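Local coordinates for protein probable molybdenum cofactor guanylyltransferase (Aquifex aeolicus, PDB 2E8B) that probably transfers GMP from GTP to the molybdenum-molybdopterin cofactor, with magnesium, to form molybdenum-molybdopterin guanine dinucleotide, at residues L88-V102 against L137-E150. Residues are numbered along the deposited sequence; the frame is centred on the assembly and turned at random.
Sequences LYTALKHAKEENVFV and LVGVYSKKLLEKIE
K143, L92 and Y141 bury the most surface where the helix-and-strand unit 88-102 meets the strand-and-helix unit 137-150 in this GT-A-type nucleotidyltransferase fold. Strands 99-102 and 140-142 run antiparallel, joined by paired backbone bonds between V100 and Y141; the ladder continues with the V102-G139 pair, and thus links the parallel strands of the N-terminal half to strand 126-130. Just past this ladder, K143 extends to the C-terminal end of helix 88-94. Its chain stays extended until a bend at the last torsion (chi4 65°), through which K143 NZ donates hydrogen bonds to L92 O (2.6 Å, in the carbonyl plane) and A95 O (3.1 Å). The ammonium group probably offsets the negative pole of that helix end.

L92 packs its CD2 on CB of Y141, while its CD1 is pressed to 3.3 Å from I149 CD1, a tight carbon contact. One face of the Y141 ring is covered by L88, whose CD1 sits over the ring centre in a CH-pi contact; V102 CG2 approaches obliquely, and the phenol OH bonds to T136 O. L163 of helix 160-167 also packs on L88 and I149.

Just before strand 99-102, E98 bends at chi2 (56°), placing OE2 to accept from S142 OG at 2.7 Å, nearly along its C-O axis, and, through its syn lone pair, from K144 N at 3.2 Å.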
ATOM      1  N   LEU A  88      -4.898  -6.228  -0.040  1.00 15.56           N
ATOM      2  CA  LEU A  88      -5.307  -5.579   1.199  1.00 15.27           C
ATOM      3  C   LEU A  88      -5.726  -6.643   2.205  1.00 13.74           C
ATOM      4  O   LEU A  88      -5.342  -6.599   3.368  1.00 14.56           O
ATOM      5  CB  LEU A  88      -6.473  -4.625   0.926  1.00 17.90           C
ATOM      6  CG  LEU A  88      -6.992  -3.779   2.091  1.00 19.06           C
ATOM      7  CD1 LEU A  88      -5.873  -2.887   2.604  1.00 21.26           C
ATOM      8  CD2 LEU A  88      -8.171  -2.930   1.631  1.00 21.59           C
ATOM      9  N   TYR A  89      -6.520  -7.607   1.745  1.00 15.12           N
ATOM     10  CA  TYR A  89      -6.977  -8.695   2.599  1.00 14.23           C
ATOM     11  C   TYR A  89      -5.764  -9.439   3.157  1.00 15.49           C
ATOM     12  O   TYR A  89      -5.680  -9.712   4.355  1.00 17.47           O
ATOM     13  CB  TYR A  89      -7.847  -9.657   1.785  1.00 16.25           C
ATOM     14  CG  TYR A  89      -8.087 -10.998   2.445  1.00 16.43           C
ATOM     15  CD1 TYR A  89      -8.970 -11.123   3.515  1.00 19.81           C
ATOM     16  CD2 TYR A  89      -7.409 -12.138   2.012  1.00 20.27           C
ATOM     17  CE1 TYR A  89      -9.173 -12.351   4.137  1.00 22.40           C
ATOM     18  CE2 TYR A  89      -7.601 -13.372   2.632  1.00 23.63           C
ATOM     19  CZ  TYR A  89      -8.485 -13.467   3.692  1.00 22.42           C
ATOM     20  OH  TYR A  89      -8.675 -14.677   4.316  1.00 28.29           O
ATOM     21  N   THR A  90      -4.820  -9.754   2.277  1.00 15.25           N
ATOM     22  CA  THR A  90      -3.618 -10.472   2.679  1.00 14.93           C
ATOM     23  C   THR A  90      -2.831  -9.707   3.734  1.00 14.28           C
ATOM     24  O   THR A  90      -2.320 -10.296   4.682  1.00 14.31           O
ATOM     25  CB  THR A  90      -2.716 -10.743   1.466  1.00 15.09           C
ATOM     26  OG1 THR A  90      -3.441 -11.532   0.514  1.00 14.55           O
ATOM     27  CG2 THR A  90      -1.455 -11.496   1.886  1.00 18.00           C
ATOM     28  N   ALA A  91      -2.741  -8.389   3.573  1.00 12.97           N
ATOM     29  CA  ALA A  91      -2.015  -7.559   4.523  1.00 14.02           C
ATOM     30  C   ALA A  91      -2.690  -7.561   5.895  1.00 15.91           C
ATOM     31  O   ALA A  91      -2.035  -7.766   6.919  1.00 15.28           O
ATOM     32  CB  ALA A  91      -1.926  -6.127   3.996  1.00 13.98           C
ATOM     33  N   LEU A  92      -4.002  -7.338   5.909  1.00 16.91           N
ATOM     34  CA  LEU A  92      -4.746  -7.280   7.163  1.00 18.42           C
ATOM     35  C   LEU A  92      -4.827  -8.616   7.887  1.00 18.87           C
ATOM     36  O   LEU A  92      -4.881  -8.661   9.117  1.00 18.11           O
ATOM     37  CB  LEU A  92      -6.140  -6.717   6.911  1.00 19.98           C
ATOM     38  CG  LEU A  92      -6.109  -5.258   6.452  1.00 20.22           C
ATOM     39  CD1 LEU A  92      -7.511  -4.783   6.146  1.00 20.39           C
ATOM     40  CD2 LEU A  92      -5.469  -4.390   7.531  1.00 21.41           C
ATOM     41  N   LYS A  93      -4.827  -9.703   7.124  1.00 19.18           N
ATOM     42  CA  LYS A  93      -4.868 -11.039   7.707  1.00 20.96           C
ATOM     43  C   LYS A  93      -3.565 -11.278   8.478  1.00 21.43           C
ATOM     44  O   LYS A  93      -3.560 -11.877   9.556  1.00 20.56           O
ATOM     45  CB  LYS A  93      -5.021 -12.069   6.585  1.00 22.35           C
ATOM     46  CG  LYS A  93      -5.012 -13.525   7.010  1.00 25.02           C
ATOM     47  CD  LYS A  93      -5.135 -14.407   5.772  1.00 27.05           C
ATOM     48  CE  LYS A  93      -5.070 -15.883   6.105  1.00 27.00           C
ATOM     49  NZ  LYS A  93      -5.218 -16.697   4.868  1.00 28.85           N
ATOM     50  N   HIS A  94      -2.463 -10.782   7.922  1.00 19.56           N
ATOM     51  CA  HIS A  94      -1.145 -10.938   8.523  1.00 18.44           C
ATOM     52  C   HIS A  94      -0.889  -9.954   9.662  1.00 17.92           C
ATOM     53  O   HIS A  94      -0.137 -10.255  10.582  1.00 19.42           O
ATOM     54  CB  HIS A  94      -0.062 -10.750   7.453  1.00 17.02           C
ATOM     55  CG  HIS A  94       1.335 -10.889   7.969  1.00 18.89           C
ATOM     56  ND1 HIS A  94       1.949 -12.110   8.147  1.00 20.45           N
ATOM     57  CD2 HIS A  94       2.243  -9.956   8.343  1.00 16.15           C
ATOM     58  CE1 HIS A  94       3.174 -11.925   8.604  1.00 18.99           C
ATOM     59  NE2 HIS A  94       3.377 -10.625   8.732  1.00 21.58           N
ATOM     60  N   ALA A  95      -1.515  -8.782   9.589  1.00 18.29           N
ATOM     61  CA  ALA A  95      -1.332  -7.727  10.589  1.00 18.58           C
ATOM     62  C   ALA A  95      -1.219  -8.226  12.029  1.00 20.65           C
ATOM     63  O   ALA A  95      -2.030  -9.031  12.478  1.00 20.53           O
ATOM     64  CB  ALA A  95      -2.466  -6.719  10.482  1.00 18.86           C
ATOM     65  N   LYS A  96      -0.208  -7.735  12.743  1.00 22.96           N
ATOM     66  CA  LYS A  96       0.014  -8.114  14.136  1.00 24.81           C
ATOM     67  C   LYS A  96      -0.414  -6.989  15.077  1.00 24.53           C
ATOM     68  O   LYS A  96      -0.425  -7.160  16.297  1.00 26.82           O
ATOM     69  CB  LYS A  96       1.490  -8.445  14.372  1.00 25.57           C
ATOM     70  CG  LYS A  96       2.073  -9.454  13.392  1.00 30.27           C
ATOM     71  CD  LYS A  96       1.242 -10.727  13.308  1.00 33.80           C
ATOM     72  CE  LYS A  96       1.829 -11.694  12.288  1.00 34.90           C
ATOM     73  NZ  LYS A  96       0.898 -12.813  11.976  1.00 36.15           N
ATOM     74  N   GLU A  97      -0.750  -5.837  14.503  1.00 23.21           N
ATOM     75  CA  GLU A  97      -1.203  -4.689  15.284  1.00 23.23           C
ATOM     76  C   GLU A  97      -2.584  -4.291  14.761  1.00 22.68           C
ATOM     77  O   GLU A  97      -2.971  -4.693  13.666  1.00 21.56           O
ATOM     78  CB  GLU A  97      -0.225  -3.518  15.148  1.00 23.99           C
ATOM     79  CG  GLU A  97       1.192  -3.818  15.629  1.00 28.35           C
ATOM     80  CD  GLU A  97       2.039  -2.564  15.764  1.00 30.81           C
ATOM     81  OE1 GLU A  97       2.085  -1.766  14.806  1.00 28.82           O
ATOM     82  OE2 GLU A  97       2.667  -2.375  16.829  1.00 32.36           O
ATOM     83  N   GLU A  98      -3.317  -3.501  15.539  1.00 22.58           N
ATOM     84  CA  GLU A  98      -4.669  -3.085  15.161  1.00 23.55           C
ATOM     85  C   GLU A  98      -4.760  -2.191  13.928  1.00 21.47           C
ATOM     86  O   GLU A  98      -5.740  -2.251  13.182  1.00 21.79           O
ATOM     87  CB  GLU A  98      -5.350  -2.385  16.341  1.00 27.25           C
ATOM     88  CG  GLU A  98      -6.760  -1.903  16.039  1.00 32.94           C
ATOM     89  CD  GLU A  98      -7.667  -3.021  15.558  1.00 36.18           C
ATOM     90  OE1 GLU A  98      -7.848  -4.004  16.307  1.00 38.81           O
ATOM     91  OE2 GLU A  98      -8.198  -2.916  14.432  1.00 36.46           O
ATOM     92  N   ASN A  99      -3.752  -1.354  13.722  1.00 18.79           N
ATOM     93  CA  ASN A  99      -3.731  -0.460  12.572  1.00 17.18           C
ATOM     94  C   ASN A  99      -2.396  -0.610  11.858  1.00 17.96           C
ATOM     95  O   ASN A  99      -1.341  -0.576  12.492  1.00 17.49           O
ATOM     96  CB  ASN A  99      -3.923   0.988  13.029  1.00 18.08           C
ATOM     97  CG  ASN A  99      -5.231   1.198  13.758  1.00 21.50           C
ATOM     98  OD1 ASN A  99      -6.307   0.986  13.198  1.00 20.43           O
ATOM     99  ND2 ASN A  99      -5.149   1.613  15.019  1.00 23.04           N
ATOM    100  N   VAL A 100      -2.438  -0.789  10.542  1.00 16.17           N
ATOM    101  CA  VAL A 100      -1.214  -0.945   9.774  1.00 14.98           C
ATOM    102  C   VAL A 100      -1.225  -0.040   8.553  1.00 14.81           C
ATOM    103  O   VAL A 100      -2.290   0.334   8.051  1.00 13.89           O
ATOM    104  CB  VAL A 100      -1.017  -2.414   9.312  1.00 15.71           C
ATOM    105  CG1 VAL A 100      -0.979  -3.342  10.526  1.00 16.14           C
ATOM    106  CG2 VAL A 100      -2.129  -2.819   8.355  1.00 15.90           C
ATOM    107  N   PHE A 101      -0.037   0.334   8.089  1.00 13.23           N
ATOM    108  CA  PHE A 101       0.050   1.182   6.916  1.00 12.88           C
ATOM    109  C   PHE A 101       0.060   0.312   5.665  1.00 13.92           C
ATOM    110  O   PHE A 101       0.570  -0.814   5.676  1.00 14.63           O
ATOM    111  CB  PHE A 101       1.312   2.048   6.949  1.00 12.92           C
ATOM    112  CG  PHE A 101       1.175   3.320   6.169  1.00 12.38           C
ATOM    113  CD1 PHE A 101       1.434   3.349   4.805  1.00 15.36           C
ATOM    114  CD2 PHE A 101       0.714   4.480   6.787  1.00 14.39           C
ATOM    115  CE1 PHE A 101       1.230   4.512   4.062  1.00 14.25           C
ATOM    116  CE2 PHE A 101       0.507   5.649   6.054  1.00 16.33           C
ATOM    117  CZ  PHE A 101       0.766   5.661   4.685  1.00 12.91           C
ATOM    118  N   VAL A 102      -0.529   0.836   4.596  1.00 13.43           N
ATOM    119  CA  VAL A 102      -0.592   0.142   3.316  1.00 13.15           C
ATOM    120  C   VAL A 102      -0.019   1.108   2.293  1.00 13.89           C
ATOM    121  O   VAL A 102      -0.412   2.276   2.235  1.00 12.36           O
ATOM    122  CB  VAL A 102      -2.042  -0.222   2.945  1.00 12.65           C
ATOM    123  CG1 VAL A 102      -2.091  -0.807   1.537  1.00 14.56           C
ATOM    124  CG2 VAL A 102      -2.591  -1.231   3.945  1.00 14.74           C
ATOM    125  N   LEU A 137      -4.590   2.887  -1.836  1.00 10.65           N
ATOM    126  CA  LEU A 137      -3.456   2.094  -1.376  1.00 11.24           C
ATOM    127  C   LEU A 137      -2.327   2.893  -0.735  1.00 12.81           C
ATOM    128  O   LEU A 137      -1.166   2.476  -0.771  1.00 13.78           O
ATOM    129  CB  LEU A 137      -2.912   1.240  -2.524  1.00 13.52           C
ATOM    130  CG  LEU A 137      -3.967   0.339  -3.186  1.00 13.97           C
ATOM    131  CD1 LEU A 137      -3.329  -0.480  -4.309  1.00 18.36           C
ATOM    132  CD2 LEU A 137      -4.583  -0.584  -2.144  1.00 17.60           C
ATOM    133  N   VAL A 138      -2.671   4.051  -0.176  1.00 10.83           N
ATOM    134  CA  VAL A 138      -1.718   4.889   0.547  1.00 12.53           C
ATOM    135  C   VAL A 138      -2.463   5.365   1.788  1.00 11.96           C
ATOM    136  O   VAL A 138      -3.159   6.383   1.774  1.00 14.17           O
ATOM    137  CB  VAL A 138      -1.241   6.120  -0.265  1.00 10.80           C
ATOM    138  CG1 VAL A 138      -0.309   6.974   0.594  1.00 14.89           C
ATOM    139  CG2 VAL A 138      -0.503   5.669  -1.526  1.00 11.43           C
ATOM    140  N   GLY A 139      -2.347   4.596   2.862  1.00 12.68           N
ATOM    141  CA  GLY A 139      -3.037   4.976   4.076  1.00 11.94           C
ATOM    142  C   GLY A 139      -2.930   3.960   5.188  1.00 14.40           C
ATOM    143  O   GLY A 139      -2.191   2.979   5.096  1.00 15.16           O
ATOM    144  N   VAL A 140      -3.684   4.208   6.252  1.00 12.94           N
ATOM    145  CA  VAL A 140      -3.701   3.325   7.401  1.00 13.26           C
ATOM    146  C   VAL A 140      -5.039   2.615   7.424  1.00 13.66           C
ATOM    147  O   VAL A 140      -6.090   3.254   7.331  1.00 14.08           O
ATOM    148  CB  VAL A 140      -3.518   4.111   8.715  1.00 12.34           C
ATOM    149  CG1 VAL A 140      -3.545   3.158   9.912  1.00 13.69           C
ATOM    150  CG2 VAL A 140      -2.193   4.860   8.679  1.00 13.68           C
ATOM    151  N   TYR A 141      -4.981   1.292   7.531  1.00 12.46           N
ATOM    152  CA  TYR A 141      -6.170   0.445   7.576  1.00 12.47           C
ATOM    153  C   TYR A 141      -6.230  -0.309   8.891  1.00 14.58           C
ATOM    154  O   TYR A 141      -5.200  -0.734   9.417  1.00 14.02           O
ATOM    155  CB  TYR A 141      -6.152  -0.587   6.445  1.00 13.60           C
ATOM    156  CG  TYR A 141      -6.577  -0.051   5.101  1.00 13.98           C
ATOM    157  CD1 TYR A 141      -5.720   0.740   4.332  1.00 13.83           C
ATOM    158  CD2 TYR A 141      -7.848  -0.327   4.603  1.00 11.63           C
ATOM    159  CE1 TYR A 141      -6.124   1.247   3.091  1.00 13.30           C
ATOM    160  CE2 TYR A 141      -8.263   0.174   3.371  1.00 13.69           C
ATOM    161  CZ  TYR A 141      -7.402   0.957   2.623  1.00 12.81           C
ATOM    162  OH  TYR A 141      -7.845   1.460   1.425  1.00 14.39           O
ATOM    163  N   SER A 142      -7.445  -0.489   9.402  1.00 17.27           N
ATOM    164  CA  SER A 142      -7.674  -1.206  10.651  1.00 18.63           C
ATOM    165  C   SER A 142      -7.912  -2.692  10.409  1.00 18.90           C
ATOM    166  O   SER A 142      -8.634  -3.078   9.492  1.00 19.95           O
ATOM    167  CB  SER A 142      -8.887  -0.623  11.380  1.00 19.82           C
ATOM    168  OG  SER A 142      -9.236  -1.423  12.496  1.00 22.95           O
ATOM    169  N   LYS A 143      -7.308  -3.528  11.245  1.00 20.65           N
ATOM    170  CA  LYS A 143      -7.469  -4.968  11.115  1.00 22.23           C
ATOM    171  C   LYS A 143      -8.931  -5.353  11.343  1.00 21.02           C
ATOM    172  O   LYS A 143      -9.390  -6.395  10.875  1.00 22.27           O
ATOM    173  CB  LYS A 143      -6.576  -5.687  12.130  1.00 22.82           C
ATOM    174  CG  LYS A 143      -6.472  -7.181  11.910  1.00 23.01           C
ATOM    175  CD  LYS A 143      -5.611  -7.833  12.975  1.00 23.55           C
ATOM    176  CE  LYS A 143      -5.552  -9.339  12.783  1.00 22.49           C
ATOM    177  NZ  LYS A 143      -4.872  -9.715  11.514  1.00 21.51           N
ATOM    178  N   LYS A 144      -9.657  -4.501  12.060  1.00 22.44           N
ATOM    179  CA  LYS A 144     -11.064  -4.751  12.358  1.00 24.06           C
ATOM    180  C   LYS A 144     -11.919  -4.798  11.101  1.00 22.58           C
ATOM    181  O   LYS A 144     -13.074  -5.216  11.143  1.00 22.36           O
ATOM    182  CB  LYS A 144     -11.598  -3.681  13.316  1.00 27.42           C
ATOM    183  CG  LYS A 144     -10.978  -3.743  14.707  1.00 31.28           C
ATOM    184  CD  LYS A 144     -11.553  -2.689  15.645  1.00 33.65           C
ATOM    185  CE  LYS A 144     -10.922  -2.786  17.028  1.00 36.04           C
ATOM    186  NZ  LYS A 144     -11.500  -1.807  17.990  1.00 38.93           N
ATOM    187  N   LEU A 145     -11.344  -4.375   9.982  1.00 20.59           N
ATOM    188  CA  LEU A 145     -12.053  -4.373   8.707  1.00 21.50           C
ATOM    189  C   LEU A 145     -11.981  -5.733   8.015  1.00 22.19           C
ATOM    190  O   LEU A 145     -12.680  -5.976   7.031  1.00 21.96           O
ATOM    191  CB  LEU A 145     -11.442  -3.322   7.785  1.00 23.02           C
ATOM    192  CG  LEU A 145     -11.442  -1.887   8.297  1.00 24.31           C
ATOM    193  CD1 LEU A 145     -10.571  -1.048   7.395  1.00 25.73           C
ATOM    194  CD2 LEU A 145     -12.862  -1.349   8.342  1.00 27.37           C
ATOM    195  N   LEU A 146     -11.135  -6.617   8.532  1.00 22.84           N
ATOM    196  CA  LEU A 146     -10.957  -7.938   7.938  1.00 23.43           C
ATOM    197  C   LEU A 146     -12.260  -8.684   7.642  1.00 24.66           C
ATOM    198  O   LEU A 146     -12.442  -9.198   6.541  1.00 23.68           O
ATOM    199  CB  LEU A 146     -10.055  -8.795   8.829  1.00 25.18           C
ATOM    200  CG  LEU A 146      -9.518 -10.079   8.201  1.00 26.81           C
ATOM    201  CD1 LEU A 146      -8.860  -9.780   6.859  1.00 25.74           C
ATOM    202  CD2 LEU A 146      -8.521 -10.713   9.152  1.00 26.49           C
ATOM    203  N   GLU A 147     -13.163  -8.742   8.615  1.00 24.27           N
ATOM    204  CA  GLU A 147     -14.434  -9.437   8.422  1.00 25.80           C
ATOM    205  C   GLU A 147     -15.232  -8.888   7.239  1.00 24.12           C
ATOM    206  O   GLU A 147     -15.765  -9.650   6.428  1.00 20.79           O
ATOM    207  CB  GLU A 147     -15.288  -9.345   9.689  1.00 28.62           C
ATOM    208  CG  GLU A 147     -16.697  -9.894   9.516  1.00 34.57           C
ATOM    209  CD  GLU A 147     -17.496  -9.882  10.807  1.00 37.05           C
ATOM    210  OE1 GLU A 147     -17.680  -8.791  11.389  1.00 38.82           O
ATOM    211  OE2 GLU A 147     -17.942 -10.966  11.239  1.00 40.13           O
ATOM    212  N   LYS A 148     -15.317  -7.564   7.152  1.00 22.95           N
ATOM    213  CA  LYS A 148     -16.056  -6.907   6.078  1.00 22.69           C
ATOM    214  C   LYS A 148     -15.397  -7.091   4.716  1.00 22.01           C
ATOM    215  O   LYS A 148     -16.077  -7.321   3.717  1.00 20.13           O
ATOM    216  CB  LYS A 148     -16.198  -5.412   6.374  1.00 24.30           C
ATOM    217  CG  LYS A 148     -17.213  -5.086   7.464  1.00 30.07           C
ATOM    218  CD  LYS A 148     -18.555  -4.647   6.878  1.00 32.99           C
ATOM    219  CE  LYS A 148     -19.171  -5.710   5.983  1.00 34.50           C
ATOM    220  NZ  LYS A 148     -20.484  -5.263   5.439  1.00 38.20           N
ATOM    221  N   ILE A 149     -14.075  -6.978   4.676  1.00 21.26           N
ATOM    222  CA  ILE A 149     -13.350  -7.138   3.422  1.00 22.33           C
ATOM    223  C   ILE A 149     -13.546  -8.562   2.921  1.00 22.37           C
ATOM    224  O   ILE A 149     -13.812  -8.792   1.741  1.00 22.38           O
ATOM    225  CB  ILE A 149     -11.841  -6.873   3.614  1.00 21.90           C
ATOM    226  CG1 ILE A 149     -11.619  -5.414   4.014  1.00 22.53           C
ATOM    227  CG2 ILE A 149     -11.086  -7.201   2.333  1.00 22.58           C
ATOM    228  CD1 ILE A 149     -10.170  -5.044   4.220  1.00 23.03           C
ATOM    229  N   GLU A 150     -13.431  -9.515   3.835  1.00 24.23           N
ATOM    230  CA  GLU A 150     -13.589 -10.916   3.491  1.00 24.63           C
ATOM    231  C   GLU A 150     -14.997 -11.181   2.969  1.00 24.48           C
ATOM    232  O   GLU A 150     -15.192 -11.960   2.034  1.00 24.28           O
ATOM    233  CB  GLU A 150     -13.318 -11.778   4.720  1.00 26.65           C
ATOM    234  CG  GLU A 150     -13.101 -13.230   4.396  1.00 30.63           C
ATOM    235  CD  GLU A 150     -12.893 -14.061   5.635  1.00 32.28           C
ATOM    236  OE1 GLU A 150     -11.911 -13.810   6.368  1.00 31.89           O
ATOM    237  OE2 GLU A 150     -13.718 -14.960   5.873  1.00 34.26           O
TER
HETATM  238  O   HOH W   1      -8.591   0.319  14.433  1.00 23.46           O